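Side-chain contacts in hypothetical glycoside hydrolase (PDB 3S30), which is of unproven function but, as a putative glycoside hydrolase with a galactose-binding-like domain, probably acts in carbohydrate binding or breakdown: residues Glu107-Val112 / Thr155-Asn160; Val121-Glu124 / Ser130-Thr133. One frame throughout, in Å; residues are numbered along the deposited sequence.

Interactions 1 and 2 both reach the three-stranded antiparallel sheet 108-114, 117-124, 132-133, and their centres lie about 11 Å apart. Interaction 2 pairs the middle strand with the short outer one; interaction 1 sets the other outer strand against 155-158, which belongs to a different sheet. The two contacts are joined by K110 O and V121 N, 2.9 Å apart and probably hydrogen-bonded, and by I157 CG2 packing 3.5 Å from L122 CD2. Along the chain, interaction 2 is nested within the loop that interaction 1 closes. The sodium ion is bound by E107 of interaction 1, whereas the nearest side-chain atom of E124 in interaction 2 is about 7 Å from it.

Interaction 1 (Glu107-Val112 / Thr155-Asn160); sequences ENVKTV and TSISPN. With NA (sodium ion), chain C.
V109 and I157 reach for each other tip to tip, and this apolar meeting carries a small contact near the surface. V109 CG1 sits 3.7 Å from I157 CG2 and 3.9 Å from I157 CD1, touching the methyls of both isoleucine branches. The isoleucine's CG1 lies between the backbone N and the carbonyl carbon (chi1 63°), with CG2 beside the N, and CD1 is carried on an extended chi2 of 170° to within 4.0 Å of the backbone oxygen E107 O. With an alanine at I157, V109 CG1 is likely to lose its apolar partner and a gap to open between the strands. No hydrogen bond spans the two segments; S158 OG instead accepts from N160 N at 2.9 Å, an ST turn at the end of strand 155-158. The metal contact is made by one carboxylate oxygen: E107, its chain bent at chi2 (-60°), puts OE2 2.9 Å from the sodium ion, while OE1 is hydrogen-bonded to another partner. The carbonyl oxygens of N105 and N165 and OD1 of D343 complete the four protein ligands of this sodium site, beside which strand 108-114 packs on strand 155-158, an arrangement consistent with the galactose-binding-like fold.

Interaction 2 (Val121-Glu124 / Ser130-Thr133); sequences VLYE and STLT
V121 meets T133 methyl to methyl: CG1 of the valine lies 3.4 Å from CG2 of the threonine, the two side chains crossing obliquely. The valine's CG1 stands opposite the backbone N (chi1 -177°), which turns that branch to the threonine. At L122 the approach is through the backbone, and the leucine side chain leads off from 130-133. Y123 pairs with T133 as an antiparallel non-hydrogen-bonded pair, their CA atoms 4.2 Å apart. Y123 CA also makes a CA-H...O contact with L132 O at 3.1 Å. The tyrosine holds CG between its backbone N and carbonyl carbon (chi1 61°); the Y123 and T131 side chains lie side by side, pointing the same way, and T131 CG2, 4.2 Å from Y123 CD2, approaches the ring obliquely. E124 provides the polar link, an antiparallel hydrogen-bonded pair with L132. E124 N donates to L132 O at 2.8 Å, and L132 N donates back to E124 O at 2.9 Å. T131 CG2 rests 3.5 Å from the same E124 O. The glutamate's side chain leads away from the short strand, where its OE2 takes a hydrogen bond from N105 ND2, N105 being a sodium ligand through its carbonyl oxygen. The two segments form a beta hairpin at one side of the three-stranded sheet: strand 117-124 is central, with 132-133 on one flank and 108-114 on the other, where V121 touches K110 and V112 and Y123 touches N108.

Interaction 1 (Glu107-Val112 / Thr155-Asn160)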
loop_
_atom_site.group_PDB
_atom_site.type_symbol
_atom_site.label_atom_id
_atom_site.label_comp_id
_atom_site.label_asym_id
_atom_site.label_seq_id
_atom_site.Cartn_x
_atom_site.Cartn_y
_atom_site.Cartn_z
ATOM N N GLU A 107 -7.377 -8.168 -10.499
ATOM C CA GLU A 107 -7.594 -9.428 -11.246
ATOM C C GLU A 107 -6.307 -10.063 -11.722
ATOM O O GLU A 107 -6.244 -11.274 -11.907
ATOM C CB GLU A 107 -8.466 -9.216 -12.509
ATOM C CG GLU A 107 -9.882 -8.715 -12.256
ATOM C CD GLU A 107 -10.732 -9.646 -11.383
ATOM O OE1 GLU A 107 -10.413 -10.849 -11.243
ATOM O OE2 GLU A 107 -11.746 -9.158 -10.844
ATOM N N ASN A 108 -5.308 -9.221 -11.960
ATOM C CA ASN A 108 -4.158 -9.565 -12.766
ATOM C C ASN A 108 -2.898 -9.621 -11.923
ATOM O O ASN A 108 -2.644 -8.732 -11.106
ATOM C CB ASN A 108 -3.955 -8.507 -13.860
ATOM C CG ASN A 108 -5.187 -8.317 -14.760
ATOM O OD1 ASN A 108 -5.786 -7.233 -14.798
ATOM N ND2 ASN A 108 -5.540 -9.356 -15.508
ATOM N N VAL A 109 -2.107 -10.667 -12.139
ATOM C CA VAL A 109 -0.792 -10.783 -11.532
ATOM C C VAL A 109 0.184 -11.357 -12.538
ATOM O O VAL A 109 -0.214 -12.064 -13.470
ATOM C CB VAL A 109 -0.790 -11.681 -10.261
ATOM C CG1 VAL A 109 -1.576 -11.009 -9.125
ATOM C CG2 VAL A 109 -1.328 -13.069 -10.566
ATOM N N LYS A 110 1.456 -11.017 -12.350
ATOM C CA LYS A 110 2.559 -11.721 -12.982
ATOM C C LYS A 110 3.445 -12.279 -11.877
ATOM O O LYS A 110 3.463 -11.741 -10.767
ATOM C CB LYS A 110 3.347 -10.794 -13.914
ATOM C CG LYS A 110 4.045 -9.616 -13.242
ATOM C CD LYS A 110 4.631 -8.685 -14.283
ATOM C CE LYS A 110 5.309 -7.492 -13.647
ATOM N NZ LYS A 110 5.781 -6.485 -14.644
ATOM N N THR A 111 4.157 -13.366 -12.174
ATOM C CA THR A 111 4.997 -14.053 -11.192
ATOM C C THR A 111 6.461 -13.707 -11.431
ATOM O O THR A 111 6.955 -13.795 -12.560
ATOM C CB THR A 111 4.783 -15.581 -11.234
ATOM O OG1 THR A 111 3.436 -15.887 -10.837
ATOM C CG2 THR A 111 5.757 -16.303 -10.308
ATOM N N VAL A 112 7.139 -13.327 -10.351
ATOM C CA VAL A 112 8.487 -12.772 -10.385
ATOM C C VAL A 112 9.391 -13.554 -9.432
ATOM O O VAL A 112 9.008 -13.787 -8.282
ATOM C CB VAL A 112 8.467 -11.280 -9.959
ATOM C CG1 VAL A 112 9.855 -10.798 -9.565
ATOM C CG2 VAL A 112 7.902 -10.409 -11.077
ATOM N N THR A 155 1.699 -10.051 0.266
ATOM C CA THR A 155 0.846 -9.461 -0.750
ATOM C C THR A 155 0.607 -10.423 -1.910
ATOM O O THR A 155 1.546 -10.874 -2.571
ATOM C CB THR A 155 1.473 -8.167 -1.256
ATOM O OG1 THR A 155 1.666 -7.293 -0.139
ATOM C CG2 THR A 155 0.583 -7.489 -2.281
ATOM N N SER A 156 -0.670 -10.711 -2.143
ATOM C CA SER A 156 -1.121 -11.647 -3.165
ATOM C C SER A 156 -2.545 -11.277 -3.562
ATOM O O SER A 156 -3.019 -10.175 -3.233
ATOM C CB SER A 156 -1.083 -13.083 -2.630
ATOM O OG SER A 156 -1.281 -14.032 -3.670
ATOM N N ILE A 157 -3.203 -12.180 -4.289
ATOM C CA ILE A 157 -4.628 -12.049 -4.609
ATOM C C ILE A 157 -5.380 -13.308 -4.194
ATOM O O ILE A 157 -4.802 -14.385 -4.064
ATOM C CB ILE A 157 -4.910 -11.791 -6.134
ATOM C CG1 ILE A 157 -4.443 -12.971 -7.012
ATOM C CG2 ILE A 157 -4.270 -10.498 -6.591
ATOM C CD1 ILE A 157 -4.912 -12.888 -8.446
ATOM N N SER A 158 -6.683 -13.155 -4.006
ATOM C CA SER A 158 -7.570 -14.259 -3.663
ATOM C C SER A 158 -8.633 -14.368 -4.736
ATOM O O SER A 158 -9.065 -13.348 -5.254
ATOM C CB SER A 158 -8.231 -13.991 -2.300
ATOM O OG SER A 158 -9.463 -14.685 -2.182
ATOM N N PRO A 159 -9.080 -15.599 -5.055
ATOM C CA PRO A 159 -10.242 -15.767 -5.942
ATOM C C PRO A 159 -11.606 -15.456 -5.295
ATOM O O PRO A 159 -12.629 -15.481 -5.983
ATOM C CB PRO A 159 -10.173 -17.252 -6.324
ATOM C CG PRO A 159 -9.519 -17.910 -5.154
ATOM C CD PRO A 159 -8.576 -16.892 -4.552
ATOM N N ASN A 160 -11.624 -15.176 -3.993
ATOM C CA ASN A 160 -12.882 -14.980 -3.257
ATOM C C ASN A 160 -13.243 -13.503 -3.108
ATOM O O ASN A 160 -13.593 -13.033 -2.017
ATOM C CB ASN A 160 -12.789 -15.665 -1.893
ATOM C CG ASN A 160 -12.597 -17.165 -2.021
ATOM O OD1 ASN A 160 -13.241 -17.815 -2.857
ATOM N ND2 ASN A 160 -11.704 -17.725 -1.201
HETATM NA NA NA C . -11.873 -7.737 -8.340
#

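Interaction 2 (Val121-Glu124 / Ser130-Thr133)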
loop_
_atom_site.group_PDB
_atom_site.type_symbol
_atom_site.label_atom_id
_atom_site.label_comp_id
_atom_site.label_asym_id
_atom_site.label_seq_id
_atom_site.Cartn_x
_atom_site.Cartn_y
_atom_site.Cartn_z
ATOM N N VAL A 121 3.326 -9.662 -8.687
ATOM C CA VAL A 121 3.226 -8.214 -8.874
ATOM C C VAL A 121 1.876 -7.991 -9.533
ATOM O O VAL A 121 1.589 -8.584 -10.571
ATOM C CB VAL A 121 4.372 -7.635 -9.770
ATOM C CG1 VAL A 121 4.262 -6.117 -9.863
ATOM C CG2 VAL A 121 5.763 -8.020 -9.224
ATOM N N LEU A 122 1.032 -7.174 -8.911
ATOM C CA LEU A 122 -0.299 -6.914 -9.432
ATOM C C LEU A 122 -0.213 -5.724 -10.376
ATOM O O LEU A 122 0.548 -4.784 -10.133
ATOM C CB LEU A 122 -1.314 -6.617 -8.320
ATOM C CG LEU A 122 -1.803 -7.739 -7.396
ATOM C CD1 LEU A 122 -0.702 -8.210 -6.482
ATOM C CD2 LEU A 122 -3.005 -7.273 -6.570
ATOM N N TYR A 123 -0.995 -5.774 -11.451
ATOM C CA TYR A 123 -1.092 -4.659 -12.374
ATOM C C TYR A 123 -2.524 -4.433 -12.867
ATOM O O TYR A 123 -3.357 -5.328 -12.813
ATOM C CB TYR A 123 -0.140 -4.873 -13.552
ATOM C CG TYR A 123 -0.408 -6.105 -14.373
ATOM C CD1 TYR A 123 0.150 -7.334 -14.021
ATOM C CD2 TYR A 123 -1.200 -6.044 -15.525
ATOM C CE1 TYR A 123 -0.082 -8.474 -14.788
ATOM C CE2 TYR A 123 -1.435 -7.183 -16.306
ATOM C CZ TYR A 123 -0.867 -8.389 -15.930
ATOM O OH TYR A 123 -1.082 -9.513 -16.684
ATOM N N GLU A 124 -2.783 -3.227 -13.355
ATOM C CA GLU A 124 -4.086 -2.858 -13.919
ATOM C C GLU A 124 -3.874 -2.195 -15.279
ATOM O O GLU A 124 -3.230 -1.149 -15.368
ATOM C CB GLU A 124 -4.800 -1.881 -12.975
ATOM C CG GLU A 124 -6.276 -1.597 -13.332
ATOM C CD GLU A 124 -7.210 -2.755 -13.008
ATOM O OE1 GLU A 124 -6.967 -3.465 -12.005
ATOM O OE2 GLU A 124 -8.193 -2.947 -13.749
ATOM N N SER A 130 -2.218 4.111 -19.423
ATOM C CA SER A 130 -0.923 3.495 -19.127
ATOM C C SER A 130 -1.091 2.481 -18.004
ATOM O O SER A 130 -1.729 2.753 -16.993
ATOM C CB SER A 130 0.115 4.543 -18.712
ATOM O OG SER A 130 0.616 5.221 -19.845
ATOM N N THR A 131 -0.499 1.308 -18.175
ATOM C CA THR A 131 -0.659 0.242 -17.204
ATOM C C THR A 131 -0.056 0.639 -15.862
ATOM O O THR A 131 1.116 1.051 -15.787
ATOM C CB THR A 131 -0.018 -1.041 -17.704
ATOM O OG1 THR A 131 -0.642 -1.423 -18.932
ATOM C CG2 THR A 131 -0.176 -2.157 -16.683
ATOM N N LEU A 132 -0.870 0.526 -14.816
ATOM C CA LEU A 132 -0.403 0.641 -13.443
ATOM C C LEU A 132 0.172 -0.693 -13.000
ATOM O O LEU A 132 -0.519 -1.700 -12.997
ATOM C CB LEU A 132 -1.556 1.024 -12.512
ATOM C CG LEU A 132 -1.191 1.332 -11.055
ATOM C CD1 LEU A 132 -0.355 2.650 -10.919
ATOM C CD2 LEU A 132 -2.474 1.399 -10.236
ATOM N N THR A 133 1.449 -0.702 -12.648
ATOM C CA THR A 133 2.056 -1.845 -11.985
ATOM C C THR A 133 2.207 -1.489 -10.506
ATOM O O THR A 133 3.028 -0.640 -10.157
ATOM C CB THR A 133 3.428 -2.195 -12.589
ATOM O OG1 THR A 133 3.243 -2.680 -13.924
ATOM C CG2 THR A 133 4.127 -3.278 -11.745
#